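Local coordinates for protein cellulase (Clostridium cellulovorans, PDB 6UI3) that forms the TIM-barrel catalytic domain of a broad-specificity family 5 endoglucanase, which probably hydrolyses internal glycosidic bonds in cellulose and related plant polysaccharides, at residues R12-A16 / M17-K21; T90-N93 / Y94-N98; V104-H108 / N109-G113; D278-Q281 / D282-F286. All blocks are in the same frame, centred on the assembly; numbering follows the deposited sequence. Where two conformers were deposited one is given.

Overall arrangement
Contact 3 is the most buried of the four; contacts 1, 2 and 4 lie further from the centre of the chain and are only partly buried. Contacts 2 and 3 belong to neighbouring elements: helix 82-96 leads into strand 101-105, and V92 CG2 packs on V104 CG2 at 3.5 Å. Contact 4, on helix 280-296, lies across the chain's centre from contact 3, their nearest atoms about 18 Å apart. Contacts 1 and 4 are both helix starts, but only in contact 1 does the N-cap side chain make a capping bond. Contact 2, near a helix end, packs a tyrosine face on the preceding turn, whereas contact 3 works through an imidazole-amide pair beyond a barrel strand.

Contact 1 (R12-A16 / M17-K21); sequences RGLSA and MDLVK
S15 and D18 meet where the irregular lead-in of residues 12-15 turns into helix 16-21. The first helical bonds close across the joint, L19 N to S15 O at 2.9 Å and V20 N to A16 O at 2.9 Å. S15 sits at the N-cap. With chi1 at 66° its OG is tucked between its own N and carbonyl carbon, facing the first turn, and there it accepts from D18 N at 3.0 Å (N-H...O angle 160°). D18 reaches back through a water, which accepts a hydrogen bond from S15 N at 3.0 Å and donates to D18 OD2 at 2.7 Å. The carboxylate at the third helical position thus serves the N-cap amide indirectly.

Beside the cap, L14 and L19 cross at about a right angle and meet through their methyls, CD1 to CD2 at 3.9 Å. L14 CD1 also lies over the R12 guanidinium, 3.6 Å above its plane and close to its centre. R12 itself is held by a salt bridge from NE to D143 and a hydrogen bond from NH2 to Y101 OH, which fix the flat group that the leucine covers.

Deeper in, A16 packs against L191 and N216 and V20 against P300, in the loops just ahead of barrel strands, so the short helix lies across the N-terminal end of the TIM barrel. Its own start combines a serine N-cap, a water-bridged link from the N-cap amide to the N3 carboxylate in place of a direct capping box, and a hydrophobic staple of L14 with L19.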
loop_
_atom_site.group_PDB
_atom_site.type_symbol
_atom_site.label_atom_id
_atom_site.label_comp_id
_atom_site.label_asym_id
_atom_site.label_seq_id
_atom_site.Cartn_x
_atom_site.Cartn_y
_atom_site.Cartn_z
ATOM N N ARG A 12 -5.827 -1.544 -20.998
ATOM C CA ARG A 12 -7.162 -1.087 -21.366
ATOM C C ARG A 12 -7.224 0.420 -21.567
ATOM O O ARG A 12 -8.162 0.902 -22.210
ATOM C CB ARG A 12 -8.181 -1.502 -20.300
ATOM C CG ARG A 12 -8.425 -3.011 -20.185
ATOM C CD ARG A 12 -9.162 -3.359 -18.896
ATOM N NE ARG A 12 -8.236 -3.353 -17.766
ATOM C CZ ARG A 12 -8.549 -3.596 -16.496
ATOM N NH1 ARG A 12 -9.796 -3.854 -16.122
ATOM N NH2 ARG A 12 -7.607 -3.602 -15.583
ATOM N N GLY A 13 -6.271 1.170 -21.024
ATOM C CA GLY A 13 -6.324 2.619 -21.081
ATOM C C GLY A 13 -7.412 3.223 -20.218
ATOM O O GLY A 13 -7.967 4.271 -20.565
ATOM N N LEU A 14 -7.736 2.582 -19.104
ATOM C CA LEU A 14 -8.747 3.104 -18.191
ATOM C C LEU A 14 -8.297 4.410 -17.547
ATOM O O LEU A 14 -7.121 4.606 -17.246
ATOM C CB LEU A 14 -9.003 2.095 -17.074
ATOM C CG LEU A 14 -9.515 0.701 -17.448
ATOM C CD1 LEU A 14 -9.798 -0.118 -16.194
ATOM C CD2 LEU A 14 -10.765 0.760 -18.319
ATOM N N SER A 15 -9.246 5.305 -17.323
ATOM C CA SER A 15 -8.999 6.440 -16.456
ATOM C C SER A 15 -8.635 5.936 -15.060
ATOM O O SER A 15 -8.977 4.816 -14.661
ATOM C CB SER A 15 -10.259 7.289 -16.370
ATOM O OG SER A 15 -11.268 6.557 -15.711
ATOM N N ALA A 16 -7.937 6.780 -14.303
ATOM C CA ALA A 16 -7.624 6.422 -12.923
ATOM C C ALA A 16 -8.892 6.096 -12.146
ATOM O O ALA A 16 -8.913 5.159 -11.344
ATOM C CB ALA A 16 -6.862 7.550 -12.226
ATOM N N MET A 17 -9.966 6.853 -12.367
ATOM C CA MET A 17 -11.209 6.568 -11.656
ATOM C C MET A 17 -11.732 5.171 -11.990
ATOM O O MET A 17 -12.155 4.436 -11.092
ATOM C CB MET A 17 -12.257 7.638 -11.963
ATOM C CG MET A 17 -11.913 9.027 -11.412
ATOM S SD MET A 17 -12.042 9.190 -9.615
ATOM C CE MET A 17 -13.798 9.489 -9.446
ATOM N N ASP A 18 -11.698 4.779 -13.273
ATOM C CA ASP A 18 -12.189 3.451 -13.639
ATOM C C ASP A 18 -11.271 2.345 -13.122
ATOM O O ASP A 18 -11.740 1.274 -12.718
ATOM C CB ASP A 18 -12.329 3.327 -15.158
ATOM C CG ASP A 18 -13.673 3.804 -15.691
ATOM O OD1 ASP A 18 -14.610 4.063 -14.902
ATOM O OD2 ASP A 18 -13.784 3.885 -16.935
ATOM N N LEU A 19 -9.958 2.567 -13.144
ATOM C CA LEU A 19 -9.030 1.560 -12.635
ATOM C C LEU A 19 -9.272 1.336 -11.150
ATOM O O LEU A 19 -9.420 0.194 -10.690
ATOM C CB LEU A 19 -7.596 2.003 -12.935
ATOM C CG LEU A 19 -6.396 1.043 -12.905
ATOM C CD1 LEU A 19 -6.204 0.401 -11.527
ATOM C CD2 LEU A 19 -6.495 0.021 -14.049
ATOM N N VAL A 20 -9.338 2.423 -10.385
ATOM C CA VAL A 20 -9.537 2.306 -8.942
ATOM C C VAL A 20 -10.864 1.620 -8.636
ATOM O O VAL A 20 -10.948 0.787 -7.721
ATOM C CB VAL A 20 -9.379 3.668 -8.245
ATOM C CG1 VAL A 20 -9.791 3.590 -6.774
ATOM C CG2 VAL A 20 -7.905 4.134 -8.351
ATOM N N LYS A 21 -11.908 1.935 -9.404
ATOM C CA LYS A 21 -13.204 1.295 -9.203
ATOM C C LYS A 21 -13.111 -0.218 -9.348
ATOM O O LYS A 21 -13.869 -0.948 -8.699
ATOM C CB LYS A 21 -14.204 1.878 -10.203
ATOM C CG LYS A 21 -15.599 1.265 -10.153
ATOM C CD LYS A 21 -16.617 2.100 -10.945
ATOM C CE LYS A 21 -16.315 2.165 -12.451
ATOM N NZ LYS A 21 -16.628 0.904 -13.194
HETATM O O HOH W 1 -11.849 4.708 -18.609
#

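Contact 2 (T90-N93 / Y94-N98); sequences TVVN and YALAN. With EDO (1,2-ethanediol), chain B.
Y94 folds back over T90 and V91 near the end of helix 82-96, whose backbone still bonds i to i+4 here, L96 N to V92 O at 2.9 Å and A97 N to N93 O at 2.9 Å, while Y94 N is shared by T90 O and, weakly, V91 O. With CG beside its backbone N (chi1 -64°), the tyrosine ring lies along the helix surface. One face looks onto the preceding turn: T90 O stands 3.4 Å above the ring plane toward the rim, and V91 CA makes a CH-pi contact 4.2 Å from the centroid. T90 CG2 reaches the phenol end, 3.6 Å from OH, while T90 OG1 turns back to A86 O. The hydroxyl of Y94 bonds to R87.

This helix is the crossover of the beta-alpha-beta unit between strands 62-65 and 101-105, and its inward side is aliphatic. V92 and L96 lie side by side, CG1 to CD1 at 3.6 Å, with V92 also resting on I65 and A102. N93, whose OD1 skirts L96, has both ends of its amide occupied, OD1 by Y5 OH and ND2 by Y141 OH.

At the last turn the N98 amide bends back, and ND2 donates to Y94 O at 3.0 Å nearly in line with the carbonyl; ND2 also donates to D53 OD1. A molecule of ethanediol, probably from the crystallisation liquor, gives a weak hydrogen bond from its O2 to A97 O.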
loop_
_atom_site.group_PDB
_atom_site.type_symbol
_atom_site.label_atom_id
_atom_site.label_comp_id
_atom_site.label_asym_id
_atom_site.label_seq_id
_atom_site.Cartn_x
_atom_site.Cartn_y
_atom_site.Cartn_z
ATOM N N THR A 90 8.608 -12.349 -9.903
ATOM C CA THR A 90 7.952 -13.634 -9.671
ATOM C C THR A 90 6.746 -13.473 -8.755
ATOM O O THR A 90 5.677 -14.045 -9.013
ATOM C CB THR A 90 8.965 -14.631 -9.097
ATOM O OG1 THR A 90 10.023 -14.832 -10.047
ATOM C CG2 THR A 90 8.316 -15.962 -8.769
ATOM N N VAL A 91 6.901 -12.694 -7.682
ATOM C CA VAL A 91 5.792 -12.470 -6.752
ATOM C C VAL A 91 4.682 -11.645 -7.399
ATOM O O VAL A 91 3.496 -11.958 -7.233
ATOM C CB VAL A 91 6.320 -11.857 -5.442
ATOM C CG1 VAL A 91 5.170 -11.512 -4.513
ATOM C CG2 VAL A 91 7.293 -12.801 -4.757
ATOM N N VAL A 92 5.034 -10.605 -8.165
ATOM C CA VAL A 92 4.034 -9.873 -8.945
ATOM C C VAL A 92 3.202 -10.853 -9.758
ATOM O O VAL A 92 1.968 -10.761 -9.813
ATOM C CB VAL A 92 4.706 -8.822 -9.849
ATOM C CG1 VAL A 92 3.758 -8.309 -10.931
ATOM C CG2 VAL A 92 5.207 -7.652 -9.005
ATOM N N ASN A 93 3.875 -11.805 -10.407
ATOM C CA ASN A 93 3.178 -12.746 -11.271
ATOM C C ASN A 93 2.334 -13.760 -10.516
ATOM O O ASN A 93 1.413 -14.317 -11.115
ATOM C CB ASN A 93 4.172 -13.370 -12.238
ATOM C CG ASN A 93 4.453 -12.458 -13.409
ATOM O OD1 ASN A 93 3.531 -12.022 -14.087
ATOM N ND2 ASN A 93 5.707 -12.169 -13.657
ATOM N N TYR A 94 2.592 -14.010 -9.230
ATOM C CA TYR A 94 1.644 -14.813 -8.463
ATOM C C TYR A 94 0.276 -14.137 -8.443
ATOM O O TYR A 94 -0.765 -14.805 -8.480
ATOM C CB TYR A 94 2.112 -15.004 -7.021
ATOM C CG TYR A 94 3.400 -15.774 -6.793
ATOM C CD1 TYR A 94 3.904 -16.664 -7.729
ATOM C CD2 TYR A 94 4.105 -15.614 -5.600
ATOM C CE1 TYR A 94 5.094 -17.366 -7.486
ATOM C CE2 TYR A 94 5.283 -16.300 -5.352
ATOM C CZ TYR A 94 5.773 -17.166 -6.295
ATOM O OH TYR A 94 6.948 -17.859 -6.058
ATOM N N ALA A 95 0.267 -12.799 -8.360
ATOM C CA ALA A 95 -0.976 -12.038 -8.384
ATOM C C ALA A 95 -1.530 -11.940 -9.797
ATOM O O ALA A 95 -2.707 -12.222 -10.030
ATOM C CB ALA A 95 -0.744 -10.635 -7.826
ATOM N N LEU A 96 -0.692 -11.557 -10.755
ATOM C CA LEU A 96 -1.208 -11.328 -12.095
ATOM C C LEU A 96 -1.719 -12.619 -12.734
ATOM O O LEU A 96 -2.666 -12.575 -13.525
ATOM C CB LEU A 96 -0.145 -10.690 -12.989
ATOM C CG LEU A 96 0.365 -9.306 -12.596
ATOM C CD1 LEU A 96 1.398 -8.801 -13.590
ATOM C CD2 LEU A 96 -0.784 -8.309 -12.454
ATOM N N ALA A 97 -1.111 -13.773 -12.412
ATOM C CA ALA A 97 -1.580 -15.047 -12.955
ATOM C C ALA A 97 -2.962 -15.401 -12.429
ATOM O O ALA A 97 -3.659 -16.216 -13.046
ATOM C CB ALA A 97 -0.590 -16.171 -12.634
ATOM N N ASN A 98 -3.366 -14.816 -11.300
ATOM C CA ASN A 98 -4.703 -14.939 -10.745
ATOM C C ASN A 98 -5.620 -13.786 -11.165
ATOM O O ASN A 98 -6.694 -13.628 -10.587
ATOM C CB ASN A 98 -4.610 -15.026 -9.218
ATOM C CG ASN A 98 -4.307 -16.430 -8.732
ATOM O OD1 ASN A 98 -5.149 -17.309 -8.867
ATOM N ND2 ASN A 98 -3.131 -16.647 -8.162
HETATM C C1 EDO B . -8.357 -17.070 -11.746
HETATM O O1 EDO B . -7.328 -17.250 -10.761
HETATM C C2 EDO B . -8.050 -15.889 -12.668
HETATM O O2 EDO B . -6.902 -16.160 -13.485
#

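Contact 3 (V104-H108 / N109-G113); sequences VNIHH and NKFQG
H108 and Q112 are joined by two hydrogen bonds across the turn that follows strand 101-105. Q112 runs out extended, CG opposite its backbone N (chi1 -177°), which brings its amide alongside H108. NE2 of Q112 donates to H108 ND1 at 3.2 Å (158°), approaching the imidazole at its edge and in its plane, although the ring and amide planes are perpendicular. The second bond, from H108 N to Q112 OE1, is weak. OE1 also accepts from Q152 N and N151 ND2, which helps fix the orientation of the Q112 carboxamide. N105 ND2 makes a similar in-plane bond to H107 ND1 at 3.0 Å.

The edge of H107 meets the face of H108: CD2 lies 3.3 Å above the ring, over its centre.

Van der Waals contacts centre on I106. Its CD1 makes an apolar contact with the edge of the F111 ring at CZ, 3.9 Å away. I106 CG2 touches N109 CG at 3.6 Å, and N109 OD1 is turned to W69 N. I106 and F111 also rest on helix 120-137.

Both imidazoles thus have an amide donating to ND1, which limits their rotation at the C-terminal end of a barrel strand, the end where TIM-barrel hydrolases carry their active sites.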
loop_
_atom_site.group_PDB
_atom_site.type_symbol
_atom_site.label_atom_id
_atom_site.label_comp_id
_atom_site.label_asym_id
_atom_site.label_seq_id
_atom_site.Cartn_x
_atom_site.Cartn_y
_atom_site.Cartn_z
ATOM N N VAL A 104 3.521 -2.516 -6.580
ATOM C CA VAL A 104 4.928 -2.547 -6.180
ATOM C C VAL A 104 5.339 -1.143 -5.747
ATOM O O VAL A 104 4.947 -0.154 -6.370
ATOM C CB VAL A 104 5.810 -3.032 -7.348
ATOM C CG1 VAL A 104 7.302 -2.889 -7.013
ATOM C CG2 VAL A 104 5.529 -4.470 -7.697
ATOM N N ASN A 105 6.152 -1.056 -4.689
ATOM C CA ASN A 105 6.533 0.235 -4.131
ATOM C C ASN A 105 8.024 0.241 -3.783
ATOM O O ASN A 105 8.777 -0.664 -4.136
ATOM C CB ASN A 105 5.644 0.583 -2.923
ATOM C CG ASN A 105 5.948 -0.252 -1.690
ATOM O OD1 ASN A 105 6.864 -1.076 -1.688
ATOM N ND2 ASN A 105 5.156 -0.051 -0.627
ATOM N N ILE A 106 8.436 1.325 -3.116
ATOM C CA ILE A 106 9.665 1.409 -2.333
ATOM C C ILE A 106 9.230 1.515 -0.880
ATOM O O ILE A 106 8.428 2.391 -0.542
ATOM C CB ILE A 106 10.504 2.638 -2.746
ATOM C CG1 ILE A 106 10.920 2.551 -4.220
ATOM C CG2 ILE A 106 11.711 2.782 -1.815
ATOM C CD1 ILE A 106 11.734 3.746 -4.710
ATOM N N HIS A 107 9.758 0.641 -0.022
ATOM C CA HIS A 107 9.209 0.447 1.327
ATOM C C HIS A 107 10.367 0.211 2.283
ATOM O O HIS A 107 11.082 -0.787 2.183
ATOM C CB HIS A 107 8.259 -0.758 1.288
ATOM C CG HIS A 107 7.250 -0.835 2.389
ATOM N ND1 HIS A 107 5.894 -0.871 2.134
ATOM C CD2 HIS A 107 7.398 -0.962 3.724
ATOM C CE1 HIS A 107 5.257 -1.006 3.282
ATOM N NE2 HIS A 107 6.139 -1.062 4.259
ATOM N N HIS A 108 10.581 1.148 3.197
ATOM C CA HIS A 108 11.636 1.087 4.201
ATOM C C HIS A 108 13.057 1.223 3.639
ATOM O O HIS A 108 14.009 0.938 4.368
ATOM C CB HIS A 108 11.606 -0.161 5.096
ATOM C CG HIS A 108 10.327 -0.377 5.844
ATOM N ND1 HIS A 108 9.526 0.654 6.292
ATOM C CD2 HIS A 108 9.731 -1.522 6.249
ATOM C CE1 HIS A 108 8.476 0.147 6.917
ATOM N NE2 HIS A 108 8.582 -1.171 6.916
ATOM N N ASN A 109 13.246 1.638 2.388
ATOM C CA ASN A 109 14.565 2.127 2.016
ATOM C C ASN A 109 14.967 3.196 3.027
ATOM O O ASN A 109 14.118 3.928 3.547
ATOM C CB ASN A 109 14.559 2.777 0.632
ATOM C CG ASN A 109 14.889 1.812 -0.476
ATOM O OD1 ASN A 109 14.382 0.686 -0.536
ATOM N ND2 ASN A 109 15.718 2.261 -1.401
ATOM N N LYS A 110 16.269 3.320 3.280
ATOM C CA LYS A 110 16.758 4.358 4.183
ATOM C C LYS A 110 16.193 5.731 3.825
ATOM O O LYS A 110 15.828 6.511 4.706
ATOM C CB LYS A 110 18.288 4.390 4.136
ATOM C CG LYS A 110 18.922 5.455 5.010
ATOM C CD LYS A 110 18.816 5.100 6.473
ATOM C CE LYS A 110 20.006 5.628 7.273
ATOM N NZ LYS A 110 20.229 4.838 8.528
ATOM N N PHE A 111 16.118 6.055 2.534
ATOM C CA PHE A 111 15.679 7.403 2.163
ATOM C C PHE A 111 14.230 7.692 2.539
ATOM O O PHE A 111 13.841 8.863 2.574
ATOM C CB PHE A 111 15.993 7.734 0.693
ATOM C CG PHE A 111 14.993 7.240 -0.352
ATOM C CD1 PHE A 111 13.820 7.932 -0.591
ATOM C CD2 PHE A 111 15.282 6.162 -1.167
ATOM C CE1 PHE A 111 12.941 7.533 -1.567
ATOM C CE2 PHE A 111 14.389 5.762 -2.166
ATOM C CZ PHE A 111 13.235 6.455 -2.359
ATOM N N GLN A 112 13.428 6.666 2.823
ATOM C CA GLN A 112 12.055 6.892 3.262
ATOM C C GLN A 112 11.980 7.827 4.456
ATOM O O GLN A 112 10.961 8.509 4.645
ATOM C CB GLN A 112 11.419 5.550 3.636
ATOM C CG GLN A 112 9.945 5.642 4.046
ATOM C CD GLN A 112 9.384 4.284 4.445
ATOM O OE1 GLN A 112 8.633 3.672 3.697
ATOM N NE2 GLN A 112 9.771 3.793 5.609
ATOM N N GLY A 113 13.008 7.822 5.312
ATOM C CA GLY A 113 13.035 8.663 6.496
ATOM C C GLY A 113 13.823 9.948 6.369
ATOM O O GLY A 113 14.189 10.558 7.376
#

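Contact 4 (D278-Q281 / D282-F286); sequences DNLQ and DRINF
N279 lies against R283 at the start of helix 280-296, and this is the closely packed side of the turn. Its OD1 sits 3.4 Å from R283 CG, and although the side chains cross at about a right angle, the amide and guanidinium planes are only 7° from parallel. Chi1 of 58° puts the N279 carboxamide between its own backbone N and carbonyl carbon; OD1 accepts from K277 N and ND2 donates to T239 O, so the residue holds the N-cap position without a capping bond from its side chain. R283 N closes the first helical turn on N279 O at 3.0 Å. Further out, in the conformer described, the arginine bends at chi2 and chi3, gives NH1 to I274 O and lies in a cation-pi contact with Y328. D282 CB comes within 3.4 Å of N279 O, and its OD1 accepts from F241 N.

The helix is the crossover between strands 267-272 and 301-305 of the TIM barrel, and its next flank is largely apolar, built round I284. CD1 of I284 meets L280 CG at 3.9 Å, and both residues also touch helix 329-339.

Toward solvent the packing is looser. Q281 is exposed, its chain bent at chi2 (-55°) to lie beside I284, pointing the same way, and its NE2 comes no nearer than 3.8 Å to I284 CD1. N285, exposed as well, binds through its backbone, N to Q281 O at 3.0 Å; the one close approach of its side chain is CG, 3.2 Å from Q281 O.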
loop_
_atom_site.group_PDB
_atom_site.type_symbol
_atom_site.label_atom_id
_atom_site.label_comp_id
_atom_site.label_asym_id
_atom_site.label_seq_id
_atom_site.Cartn_x
_atom_site.Cartn_y
_atom_site.Cartn_z
ATOM N N ASP A 278 -8.138 -9.962 21.242
ATOM C CA ASP A 278 -9.091 -10.982 21.688
ATOM C C ASP A 278 -10.506 -10.424 21.714
ATOM O O ASP A 278 -11.299 -10.695 22.617
ATOM C CB ASP A 278 -8.646 -11.601 23.011
ATOM C CG ASP A 278 -7.226 -12.143 22.920
ATOM O OD1 ASP A 278 -6.360 -11.705 23.705
ATOM O OD2 ASP A 278 -6.962 -12.962 22.011
ATOM N N ASN A 279 -10.825 -9.656 20.680
ATOM C CA ASN A 279 -12.042 -8.869 20.556
ATOM C C ASN A 279 -12.673 -9.073 19.196
ATOM O O ASN A 279 -12.983 -8.117 18.477
ATOM C CB ASN A 279 -11.739 -7.388 20.807
ATOM C CG ASN A 279 -10.686 -6.806 19.857
ATOM O OD1 ASN A 279 -9.865 -7.522 19.274
ATOM N ND2 ASN A 279 -10.699 -5.483 19.725
ATOM N N LEU A 280 -12.900 -10.343 18.831
ATOM C CA LEU A 280 -13.321 -10.680 17.476
ATOM C C LEU A 280 -14.549 -9.894 17.031
ATOM O O LEU A 280 -14.584 -9.383 15.912
ATOM C CB LEU A 280 -13.583 -12.183 17.351
ATOM C CG LEU A 280 -14.046 -12.625 15.957
ATOM C CD1 LEU A 280 -12.991 -12.397 14.905
ATOM C CD2 LEU A 280 -14.468 -14.095 15.997
ATOM N N GLN A 281 -15.592 -9.819 17.861
ATOM C CA GLN A 281 -16.808 -9.148 17.403
ATOM C C GLN A 281 -16.562 -7.669 17.142
ATOM O O GLN A 281 -17.103 -7.104 16.187
ATOM C CB GLN A 281 -17.953 -9.359 18.395
ATOM C CG GLN A 281 -18.378 -10.823 18.532
ATOM C CD GLN A 281 -18.748 -11.468 17.209
ATOM O OE1 GLN A 281 -19.507 -10.904 16.430
ATOM N NE2 GLN A 281 -18.210 -12.662 16.953
ATOM N N ASP A 282 -15.757 -7.020 17.982
ATOM C CA ASP A 282 -15.382 -5.637 17.711
ATOM C C ASP A 282 -14.615 -5.506 16.407
ATOM O O ASP A 282 -14.798 -4.527 15.673
ATOM C CB ASP A 282 -14.562 -5.093 18.873
ATOM C CG ASP A 282 -15.380 -4.950 20.127
ATOM O OD1 ASP A 282 -16.259 -4.060 20.144
ATOM O OD2 ASP A 282 -15.151 -5.747 21.072
ATOM N N ARG A 283 -13.732 -6.463 16.112
ATOM C CA ARG A 283 -12.972 -6.401 14.867
ATOM C C ARG A 283 -13.881 -6.596 13.657
ATOM O O ARG A 283 -13.675 -5.963 12.610
ATOM C CB ARG A 283 -11.840 -7.433 14.889
ATOM C CG ARG A 283 -10.819 -7.183 15.994
ATOM C CD ARG A 283 -9.418 -7.613 15.582
ATOM N NE ARG A 283 -9.269 -9.055 15.449
ATOM C CZ ARG A 283 -8.294 -9.648 14.770
ATOM N NH1 ARG A 283 -7.391 -8.931 14.121
ATOM N NH2 ARG A 283 -8.236 -10.969 14.731
ATOM N N ILE A 284 -14.887 -7.468 13.772
ATOM C CA ILE A 284 -15.862 -7.661 12.694
ATOM C C ILE A 284 -16.620 -6.368 12.442
ATOM O O ILE A 284 -16.734 -5.897 11.302
ATOM C CB ILE A 284 -16.831 -8.810 13.042
ATOM C CG1 ILE A 284 -16.091 -10.152 13.067
ATOM C CG2 ILE A 284 -17.987 -8.859 12.049
ATOM C CD1 ILE A 284 -16.897 -11.284 13.704
ATOM N N ASN A 285 -17.141 -5.771 13.516
ATOM C CA ASN A 285 -17.928 -4.551 13.380
ATOM C C ASN A 285 -17.088 -3.414 12.827
ATOM O O ASN A 285 -17.529 -2.669 11.946
ATOM C CB ASN A 285 -18.506 -4.130 14.733
ATOM C CG ASN A 285 -19.476 -5.134 15.310
ATOM O OD1 ASN A 285 -20.012 -5.993 14.603
ATOM N ND2 ASN A 285 -19.726 -5.008 16.605
ATOM N N PHE A 286 -15.858 -3.283 13.320
ATOM C CA PHE A 286 -14.934 -2.290 12.790
ATOM C C PHE A 286 -14.717 -2.468 11.298
ATOM O O PHE A 286 -14.780 -1.503 10.524
ATOM C CB PHE A 286 -13.600 -2.417 13.533
ATOM C CG PHE A 286 -12.473 -1.573 12.965
ATOM C CD1 PHE A 286 -11.701 -2.011 11.901
ATOM C CD2 PHE A 286 -12.145 -0.351 13.532
ATOM C CE1 PHE A 286 -10.648 -1.220 11.411
ATOM C CE2 PHE A 286 -11.087 0.421 13.035
ATOM C CZ PHE A 286 -10.361 -0.012 11.990
#